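Local atomic coordinates of lysyl-trna-dependent l-ysyl-phosphatidylgycerol synthase (Bacillus licheniformis, PDB entry 4V36), a protein that transfers lysine from lysyl-tRNA to the membrane lipid phosphatidylglycerol, a modification associated with bacterial resistance. Residues 9-15 with 38-44; 43-47 with 76-81; 63-67 with 97-101. All blocks are in the same frame, centred on the assembly; numbering follows the deposited sequence.

Contact 1 of 3, residues 9-15 with 38-44; sequences EIGEEPD and GDKRFFY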
loop_
_atom_site.group_PDB
_atom_site.type_symbol
_atom_site.label_atom_id
_atom_site.label_comp_id
_atom_site.label_asym_id
_atom_site.label_seq_id
_atom_site.Cartn_x
_atom_site.Cartn_y
_atom_site.Cartn_z
ATOM N N GLU A 9 7.846 26.819 -3.989
ATOM C CA GLU A 9 7.992 25.433 -4.414
ATOM C C GLU A 9 6.661 24.856 -4.893
ATOM O O GLU A 9 5.595 25.239 -4.409
ATOM C CB GLU A 9 8.562 24.580 -3.276
ATOM C CG GLU A 9 9.070 23.217 -3.717
ATOM C CD GLU A 9 10.128 23.315 -4.802
ATOM O OE1 GLU A 9 11.032 24.169 -4.682
ATOM O OE2 GLU A 9 10.050 22.541 -5.781
ATOM N N ILE A 10 6.739 23.935 -5.848
ATOM C CA ILE A 10 5.558 23.331 -6.455
ATOM C C ILE A 10 4.761 22.490 -5.453
ATOM O O ILE A 10 5.334 21.835 -4.581
ATOM C CB ILE A 10 5.958 22.458 -7.673
ATOM C CG1 ILE A 10 4.724 21.903 -8.390
ATOM C CG2 ILE A 10 6.901 21.336 -7.252
ATOM C CD1 ILE A 10 5.054 21.076 -9.614
ATOM N N GLY A 11 3.437 22.534 -5.569
ATOM C CA GLY A 11 2.569 21.719 -4.739
ATOM C C GLY A 11 2.138 22.393 -3.453
ATOM O O GLY A 11 2.594 23.491 -3.132
ATOM N N GLU A 12 1.255 21.727 -2.714
ATOM C CA GLU A 12 0.759 22.244 -1.444
ATOM C C GLU A 12 1.279 21.430 -0.266
ATOM O O GLU A 12 1.642 20.263 -0.416
ATOM C CB GLU A 12 -0.771 22.246 -1.422
ATOM C CG GLU A 12 -1.427 23.043 -2.533
ATOM C CD GLU A 12 -2.942 22.988 -2.463
ATOM O OE1 GLU A 12 -3.470 22.414 -1.485
ATOM O OE2 GLU A 12 -3.604 23.515 -3.383
ATOM N N GLU A 13 1.308 22.058 0.904
ATOM C CA GLU A 13 1.641 21.371 2.145
ATOM C C GLU A 13 0.537 20.369 2.470
ATOM O O GLU A 13 -0.643 20.670 2.287
ATOM C CB GLU A 13 1.811 22.382 3.285
ATOM C CG GLU A 13 2.559 21.866 4.508
ATOM C CD GLU A 13 4.064 21.828 4.307
ATOM O OE1 GLU A 13 4.538 22.279 3.242
ATOM O OE2 GLU A 13 4.773 21.353 5.218
ATOM N N PRO A 14 0.914 19.167 2.936
ATOM C CA PRO A 14 -0.078 18.144 3.286
ATOM C C PRO A 14 -1.041 18.600 4.380
ATOM O O PRO A 14 -0.617 18.880 5.501
ATOM C CB PRO A 14 0.781 16.969 3.771
ATOM C CG PRO A 14 2.122 17.559 4.080
ATOM C CD PRO A 14 2.291 18.674 3.103
ATOM N N ASP A 15 -2.326 18.677 4.043
ATOM C CA ASP A 15 -3.356 19.085 4.993
ATOM C C ASP A 15 -4.406 17.990 5.159
ATOM O O ASP A 15 -5.186 17.729 4.242
ATOM C CB ASP A 15 -4.015 20.389 4.541
ATOM C CG ASP A 15 -5.089 20.862 5.502
ATOM O OD1 ASP A 15 -4.979 20.571 6.712
ATOM O OD2 ASP A 15 -6.044 21.526 5.048
ATOM N N GLY A 38 1.565 12.481 6.014
ATOM C CA GLY A 38 2.126 13.820 6.035
ATOM C C GLY A 38 3.540 13.903 5.492
ATOM O O GLY A 38 4.270 14.848 5.791
ATOM N N ASP A 39 3.926 12.918 4.689
ATOM C CA ASP A 39 5.274 12.878 4.131
ATOM C C ASP A 39 5.260 13.069 2.618
ATOM O O ASP A 39 6.259 12.824 1.941
ATOM C CB ASP A 39 5.962 11.559 4.489
ATOM C CG ASP A 39 5.254 10.351 3.905
ATOM O OD1 ASP A 39 4.052 10.463 3.579
ATOM O OD2 ASP A 39 5.897 9.288 3.776
ATOM N N LYS A 40 4.119 13.503 2.095
ATOM C CA LYS A 40 3.978 13.773 0.669
ATOM C C LYS A 40 3.280 15.107 0.439
ATOM O O LYS A 40 2.352 15.462 1.166
ATOM C CB LYS A 40 3.203 12.649 -0.020
ATOM C CG LYS A 40 3.972 11.344 -0.136
ATOM C CD LYS A 40 3.079 10.223 -0.634
ATOM C CE LYS A 40 2.016 9.876 0.393
ATOM N NZ LYS A 40 2.621 9.417 1.674
ATOM N N ARG A 41 3.731 15.845 -0.571
ATOM C CA ARG A 41 3.094 17.104 -0.934
ATOM C C ARG A 41 1.885 16.845 -1.824
ATOM O O ARG A 41 1.812 15.821 -2.503
ATOM C CB ARG A 41 4.086 18.035 -1.636
ATOM C CG ARG A 41 5.269 18.440 -0.773
ATOM C CD ARG A 41 6.116 19.505 -1.454
ATOM N NE ARG A 41 5.362 20.732 -1.696
ATOM C CZ ARG A 41 5.240 21.721 -0.816
ATOM N NH1 ARG A 41 5.819 21.630 0.373
ATOM N NH2 ARG A 41 4.535 22.801 -1.123
ATOM N N PHE A 42 0.936 17.774 -1.816
ATOM C CA PHE A 42 -0.292 17.608 -2.583
ATOM C C PHE A 42 -0.387 18.615 -3.723
ATOM O O PHE A 42 0.060 19.755 -3.599
ATOM C CB PHE A 42 -1.515 17.741 -1.671
ATOM C CG PHE A 42 -1.617 16.660 -0.632
ATOM C CD1 PHE A 42 -1.021 15.426 -0.833
ATOM C CD2 PHE A 42 -2.313 16.879 0.545
ATOM C CE1 PHE A 42 -1.116 14.432 0.121
ATOM C CE2 PHE A 42 -2.410 15.889 1.502
ATOM C CZ PHE A 42 -1.810 14.664 1.290
ATOM N N PHE A 43 -0.972 18.183 -4.835
ATOM C CA PHE A 43 -1.221 19.069 -5.965
ATOM C C PHE A 43 -2.663 18.927 -6.435
ATOM O O PHE A 43 -3.003 17.984 -7.149
ATOM C CB PHE A 43 -0.256 18.772 -7.116
ATOM C CG PHE A 43 -0.374 19.732 -8.269
ATOM C CD1 PHE A 43 0.363 20.903 -8.289
ATOM C CD2 PHE A 43 -1.223 19.463 -9.332
ATOM C CE1 PHE A 43 0.257 21.789 -9.347
ATOM C CE2 PHE A 43 -1.334 20.344 -10.391
ATOM C CZ PHE A 43 -0.592 21.509 -10.398
ATOM N N TYR A 44 -3.510 19.865 -6.025
ATOM C CA TYR A 44 -4.905 19.861 -6.444
ATOM C C TYR A 44 -5.059 20.558 -7.788
ATOM O O TYR A 44 -4.411 21.573 -8.048
ATOM C CB TYR A 44 -5.788 20.538 -5.395
ATOM C CG TYR A 44 -5.908 19.761 -4.103
ATOM C CD1 TYR A 44 -6.907 18.811 -3.934
ATOM C CD2 TYR A 44 -5.027 19.978 -3.054
ATOM C CE1 TYR A 44 -7.022 18.098 -2.755
ATOM C CE2 TYR A 44 -5.133 19.269 -1.871
ATOM C CZ TYR A 44 -6.132 18.329 -1.728
ATOM O OH TYR A 44 -6.244 17.622 -0.553
HETATM O O HOH W 1 -4.771 18.929 1.339
#
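I10 gives its carbonyl O to R41 NE at 3.1 Å, with I10 O tilted out of the guanidinium plane. At G11 the carbonyl O receives a weak bond from R41 NH2 at the edge of the guanidinium, in its plane. A bend at chi3 of R41 (62°) brings the guanidinium to both carbonyls, with E12 O over one face. E12 makes the only bridge between the two backbones, an antiparallel hydrogen-bonded pair with F42; F42 N reaches E12 O at 2.9 Å, and E12 N faces F42 O in return, at a distance so short that its exact value is doubtful. E12 OE1 lies at the edge of the Y44 ring, 3.3 Å from Y44 CD2, and forms a salt bridge with K18. E13 bends at chi2 to bring OE1 within 3.2 Å of R41 NH1, a weak, poorly aligned salt bridge. P14 sets CB over one face of the F42 ring, 4.1 Å from F42 CE2. D15 O and Y44 OH share a water, and the D15 side chain weakly caps K18 N. The arrangement is the arm at the start of the crystallised fragment bridged to the outermost strand of a mixed sheet, ending in the N-cap of helix 16-25.

Contact 2 of 3, residues 43-47 with 76-81; sequences FYSSD and LVIKEF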
loop_
_atom_site.group_PDB
_atom_site.type_symbol
_atom_site.label_atom_id
_atom_site.label_comp_id
_atom_site.label_asym_id
_atom_site.label_seq_id
_atom_site.Cartn_x
_atom_site.Cartn_y
_atom_site.Cartn_z
ATOM N N PHE A 43 -0.972 18.183 -4.835
ATOM C CA PHE A 43 -1.221 19.069 -5.965
ATOM C C PHE A 43 -2.663 18.927 -6.435
ATOM O O PHE A 43 -3.003 17.984 -7.149
ATOM C CB PHE A 43 -0.256 18.772 -7.116
ATOM C CG PHE A 43 -0.374 19.732 -8.269
ATOM C CD1 PHE A 43 0.363 20.903 -8.289
ATOM C CD2 PHE A 43 -1.223 19.463 -9.332
ATOM C CE1 PHE A 43 0.257 21.789 -9.347
ATOM C CE2 PHE A 43 -1.334 20.344 -10.391
ATOM C CZ PHE A 43 -0.592 21.509 -10.398
ATOM N N TYR A 44 -3.510 19.865 -6.025
ATOM C CA TYR A 44 -4.905 19.861 -6.444
ATOM C C TYR A 44 -5.059 20.558 -7.788
ATOM O O TYR A 44 -4.411 21.573 -8.048
ATOM C CB TYR A 44 -5.788 20.538 -5.395
ATOM C CG TYR A 44 -5.908 19.761 -4.103
ATOM C CD1 TYR A 44 -6.907 18.811 -3.934
ATOM C CD2 TYR A 44 -5.027 19.978 -3.054
ATOM C CE1 TYR A 44 -7.022 18.098 -2.755
ATOM C CE2 TYR A 44 -5.133 19.269 -1.871
ATOM C CZ TYR A 44 -6.132 18.329 -1.728
ATOM O OH TYR A 44 -6.244 17.622 -0.553
ATOM N N SER A 45 -5.913 20.007 -8.642
ATOM C CA SER A 45 -6.177 20.602 -9.945
ATOM C C SER A 45 -6.988 21.882 -9.790
ATOM O O SER A 45 -7.637 22.094 -8.765
ATOM C CB SER A 45 -6.911 19.613 -10.851
ATOM O OG SER A 45 -8.134 19.198 -10.268
ATOM N N SER A 46 -6.947 22.732 -10.810
ATOM C CA SER A 46 -7.706 23.979 -10.801
ATOM C C SER A 46 -9.204 23.698 -10.764
ATOM O O SER A 46 -9.987 24.499 -10.254
ATOM C CB SER A 46 -7.354 24.829 -12.022
ATOM O OG SER A 46 -7.603 24.121 -13.224
ATOM N N ASP A 47 -9.594 22.550 -11.310
ATOM C CA ASP A 47 -10.985 22.117 -11.290
ATOM C C ASP A 47 -11.427 21.788 -9.866
ATOM O O ASP A 47 -12.598 21.944 -9.517
ATOM C CB ASP A 47 -11.174 20.902 -12.201
ATOM C CG ASP A 47 -12.619 20.458 -12.291
ATOM O OD1 ASP A 47 -13.516 21.317 -12.164
ATOM O OD2 ASP A 47 -12.855 19.248 -12.492
ATOM N N LEU A 76 -6.609 16.583 -16.787
ATOM C CA LEU A 76 -6.375 17.980 -16.442
ATOM C C LEU A 76 -5.291 18.136 -15.376
ATOM O O LEU A 76 -4.389 18.959 -15.520
ATOM C CB LEU A 76 -7.673 18.633 -15.963
ATOM C CG LEU A 76 -7.562 20.090 -15.507
ATOM C CD1 LEU A 76 -7.013 20.965 -16.624
ATOM C CD2 LEU A 76 -8.909 20.606 -15.035
ATOM N N VAL A 77 -5.384 17.344 -14.311
ATOM C CA VAL A 77 -4.446 17.459 -13.199
ATOM C C VAL A 77 -3.047 16.992 -13.601
ATOM O O VAL A 77 -2.045 17.551 -13.151
ATOM C CB VAL A 77 -4.934 16.665 -11.958
ATOM C CG1 VAL A 77 -5.061 15.178 -12.265
ATOM C CG2 VAL A 77 -4.010 16.899 -10.772
ATOM N N ILE A 78 -2.980 15.983 -14.464
ATOM C CA ILE A 78 -1.701 15.484 -14.955
ATOM C C ILE A 78 -1.054 16.528 -15.856
ATOM O O ILE A 78 0.156 16.748 -15.802
ATOM C CB ILE A 78 -1.868 14.155 -15.717
ATOM C CG1 ILE A 78 -2.338 13.055 -14.762
ATOM C CG2 ILE A 78 -0.563 13.745 -16.382
ATOM C CD1 ILE A 78 -2.622 11.739 -15.444
ATOM N N LYS A 79 -1.876 17.181 -16.670
ATOM C CA LYS A 79 -1.410 18.233 -17.565
ATOM C C LYS A 79 -0.849 19.418 -16.784
ATOM O O LYS A 79 0.225 19.927 -17.100
ATOM C CB LYS A 79 -2.547 18.694 -18.478
ATOM C CG LYS A 79 -2.160 19.765 -19.483
ATOM C CD LYS A 79 -3.342 20.126 -20.368
ATOM C CE LYS A 79 -2.974 21.187 -21.391
ATOM N NZ LYS A 79 -4.136 21.544 -22.251
ATOM N N GLU A 80 -1.581 19.847 -15.761
ATOM C CA GLU A 80 -1.169 20.982 -14.941
ATOM C C GLU A 80 0.074 20.670 -14.112
ATOM O O GLU A 80 0.974 21.501 -13.993
ATOM C CB GLU A 80 -2.310 21.418 -14.018
ATOM C CG GLU A 80 -3.514 21.991 -14.746
ATOM C CD GLU A 80 -4.667 22.296 -13.811
ATOM O OE1 GLU A 80 -4.591 21.916 -12.624
ATOM O OE2 GLU A 80 -5.651 22.919 -14.263
ATOM N N PHE A 81 0.116 19.470 -13.540
ATOM C CA PHE A 81 1.238 19.058 -12.702
ATOM C C PHE A 81 2.530 18.964 -13.507
ATOM O O PHE A 81 3.573 19.453 -13.076
ATOM C CB PHE A 81 0.938 17.717 -12.029
ATOM C CG PHE A 81 2.037 17.232 -11.127
ATOM C CD1 PHE A 81 2.208 17.778 -9.867
ATOM C CD2 PHE A 81 2.894 16.224 -11.538
ATOM C CE1 PHE A 81 3.218 17.335 -9.035
ATOM C CE2 PHE A 81 3.906 15.777 -10.708
ATOM C CZ PHE A 81 4.068 16.333 -9.456
#
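Helix 74-87 lies against one side of the mixed sheet here, meeting the end of edge strand 41-44 and the turn that leads into strand 50-57. F43 carries the apolar half. With CG anti to the backbone N (chi1 -175°), its ring reaches the helix, where the edge of F81 approaches its face: a T-shaped pair with centroids 5.3 Å apart and planes at 72°. CD1 of F81 stands 3.6 Å from F43 CG, toward the rim of that ring, and F81 CA adds a CH-pi contact at 4.1 Å from the centroid. E80 CB lies at the edge of the F43 ring, in its plane. One turn back along the helix, V77 CB packs on S45 CB at 3.7 Å. Past them, the extended E80 side chain grips S46 with both oxygens: OE1 takes the backbone N-H at 3.1 Å (156°), OE2 the hydroxyl OG at 2.5 Å, each through its syn lone pair. L76 CD2 covers D47 CB, whose carboxylate bonds to S73. Two bonds from a single residue should fix the rotation of the E80 carboxylate, and a serine hydroxyl and an amide N-H that both donate to it would probably favour its charged form.

Contact 3 of 3, residues 63-67 with 97-101; sequences VLGDP and IERED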
loop_
_atom_site.group_PDB
_atom_site.type_symbol
_atom_site.label_atom_id
_atom_site.label_comp_id
_atom_site.label_asym_id
_atom_site.label_seq_id
_atom_site.Cartn_x
_atom_site.Cartn_y
_atom_site.Cartn_z
ATOM N N VAL A 63 5.610 10.753 -8.076
ATOM C CA VAL A 63 4.182 10.694 -7.781
ATOM C C VAL A 63 3.784 9.305 -7.291
ATOM O O VAL A 63 4.211 8.296 -7.852
ATOM C CB VAL A 63 3.338 11.059 -9.020
ATOM C CG1 VAL A 63 1.851 10.951 -8.714
ATOM C CG2 VAL A 63 3.685 12.457 -9.505
ATOM N N LEU A 64 2.972 9.256 -6.239
ATOM C CA LEU A 64 2.498 7.987 -5.702
ATOM C C LEU A 64 1.154 7.590 -6.309
ATOM O O LEU A 64 0.108 8.113 -5.923
ATOM C CB LEU A 64 2.383 8.056 -4.178
ATOM C CG LEU A 64 1.964 6.757 -3.485
ATOM C CD1 LEU A 64 2.970 5.653 -3.772
ATOM C CD2 LEU A 64 1.808 6.965 -1.989
ATOM N N GLY A 65 1.192 6.669 -7.267
ATOM C CA GLY A 65 -0.016 6.145 -7.877
ATOM C C GLY A 65 -0.681 7.089 -8.858
ATOM O O GLY A 65 -0.134 8.135 -9.205
ATOM N N ASP A 66 -1.869 6.704 -9.314
ATOM C CA ASP A 66 -2.678 7.546 -10.185
ATOM C C ASP A 66 -3.309 8.674 -9.368
ATOM O O ASP A 66 -3.307 8.619 -8.139
ATOM C CB ASP A 66 -3.753 6.707 -10.884
ATOM C CG ASP A 66 -3.167 5.708 -11.862
ATOM O OD1 ASP A 66 -2.709 6.134 -12.943
ATOM O OD2 ASP A 66 -3.172 4.498 -11.554
ATOM N N PRO A 67 -3.835 9.710 -10.044
ATOM C CA PRO A 67 -4.517 10.773 -9.297
ATOM C C PRO A 67 -5.737 10.270 -8.528
ATOM O O PRO A 67 -6.272 9.206 -8.839
ATOM C CB PRO A 67 -4.940 11.756 -10.393
ATOM C CG PRO A 67 -3.977 11.525 -11.497
ATOM C CD PRO A 67 -3.686 10.054 -11.469
ATOM N N ILE A 97 1.296 2.985 -10.770
ATOM C CA ILE A 97 0.067 3.295 -11.488
ATOM C C ILE A 97 -0.513 2.002 -12.044
ATOM O O ILE A 97 0.140 0.959 -12.004
ATOM C CB ILE A 97 0.299 4.294 -12.636
ATOM C CG1 ILE A 97 1.080 3.631 -13.773
ATOM C CG2 ILE A 97 1.016 5.535 -12.123
ATOM C CD1 ILE A 97 1.247 4.509 -14.992
ATOM N N GLU A 98 -1.733 2.067 -12.565
ATOM C CA GLU A 98 -2.387 0.878 -13.097
ATOM C C GLU A 98 -2.484 0.933 -14.619
ATOM O O GLU A 98 -2.370 2.003 -15.218
ATOM C CB GLU A 98 -3.773 0.710 -12.474
ATOM C CG GLU A 98 -3.742 0.553 -10.960
ATOM C CD GLU A 98 -5.113 0.303 -10.365
ATOM O OE1 GLU A 98 -6.053 0.010 -11.132
ATOM O OE2 GLU A 98 -5.249 0.400 -9.127
ATOM N N ARG A 99 -2.693 -0.228 -15.234
ATOM C CA ARG A 99 -2.658 -0.356 -16.690
ATOM C C ARG A 99 -3.753 0.445 -17.395
ATOM O O ARG A 99 -3.517 1.027 -18.454
ATOM C CB ARG A 99 -2.761 -1.832 -17.088
ATOM C CG ARG A 99 -2.954 -2.063 -18.580
ATOM C CD ARG A 99 -2.710 -3.513 -18.962
ATOM N NE ARG A 99 -1.303 -3.882 -18.828
ATOM C CZ ARG A 99 -0.378 -3.645 -19.753
ATOM N NH1 ARG A 99 -0.710 -3.033 -20.882
ATOM N NH2 ARG A 99 0.880 -4.014 -19.548
ATOM N N GLU A 100 -4.942 0.491 -16.802
ATOM C CA GLU A 100 -6.083 1.131 -17.452
ATOM C C GLU A 100 -5.954 2.654 -17.510
ATOM O O GLU A 100 -6.832 3.337 -18.040
ATOM C CB GLU A 100 -7.384 0.752 -16.742
ATOM C CG GLU A 100 -7.655 1.516 -15.457
ATOM C CD GLU A 100 -6.825 1.019 -14.292
ATOM O OE1 GLU A 100 -6.285 -0.104 -14.380
ATOM O OE2 GLU A 100 -6.714 1.755 -13.288
ATOM N N ASP A 101 -4.859 3.182 -16.973
ATOM C CA ASP A 101 -4.625 4.621 -16.977
ATOM C C ASP A 101 -3.371 4.991 -17.766
ATOM O O ASP A 101 -2.917 6.132 -17.719
ATOM C CB ASP A 101 -4.512 5.143 -15.543
ATOM C CG ASP A 101 -5.766 4.891 -14.730
ATOM O OD1 ASP A 101 -6.870 4.921 -15.315
ATOM O OD2 ASP A 101 -5.650 4.661 -13.508
#
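D66 reaches across to the chain leaving strand 91-97, and its side chain can be followed outward atom by atom. CB points at the 97-101 segment, where its nearest neighbour is D101 OD2 at 3.8 Å. CG lies anti to the carbonyl carbon of D66 (chi1 -67°), and this swings the carboxylate between I97 on the one hand and D101 on the other: CG is 3.8 Å from I97 CB and 3.2 Å from D101 OD2. OD1 packs against carbon, 3.5 Å from I97 CB and 3.3 Å from D101 CB, and is hydrogen-bonded with the hydroxyl of Y105, in helix 102-106. OD2 accepts the backbone N-H of E98 at 3.0 Å through its syn lone pair, with an angle of 148° at the hydrogen. The D66 and D101 carboxylates are set almost perpendicular, their planes 83° apart, and D101 OD2 comes within 3.2 Å of D66 OD2. Two carboxylates so near would probably repel if both were charged; D101 is poorly ordered, and the distance is to be read with caution. I97 CG2 also packs 4.0 Å from G65 C, the carbonyl carbon of a residue whose positive phi suits glycine. Within 97-101, D101 N bonds back to E98 O and closes the turn that brings D101 to D66. The whole is a buried side-chain-to-backbone hydrogen bond joining the ends of neighbouring parallel strands 60-69 and 91-97, the two strands of a beta-alpha-beta crossover whose helix is 74-87.

How the contacts relate
Contacts 1 and 2 share F43 and Y44 on the outermost strand 41-44: the arm 9-15 and helix 74-87 both meet this strand, and I10 CD1 lies 4.1 Å from F81 O between them. Contact 3 sits further into the same sheet, its centre about 14 Å from that of contact 2 and about 18 Å from that of contact 1. F81 CE2 packs 3.5 Å from V63 CG2, while V77 and I78 rest on P67, so the helix ties contacts 2 and 3 together. K40 CD meets L64 CD2 at 3.8 Å, joining contacts 1 and 3. In contact 1 the side chain of K40 is about 11 Å from the bound lysine amide.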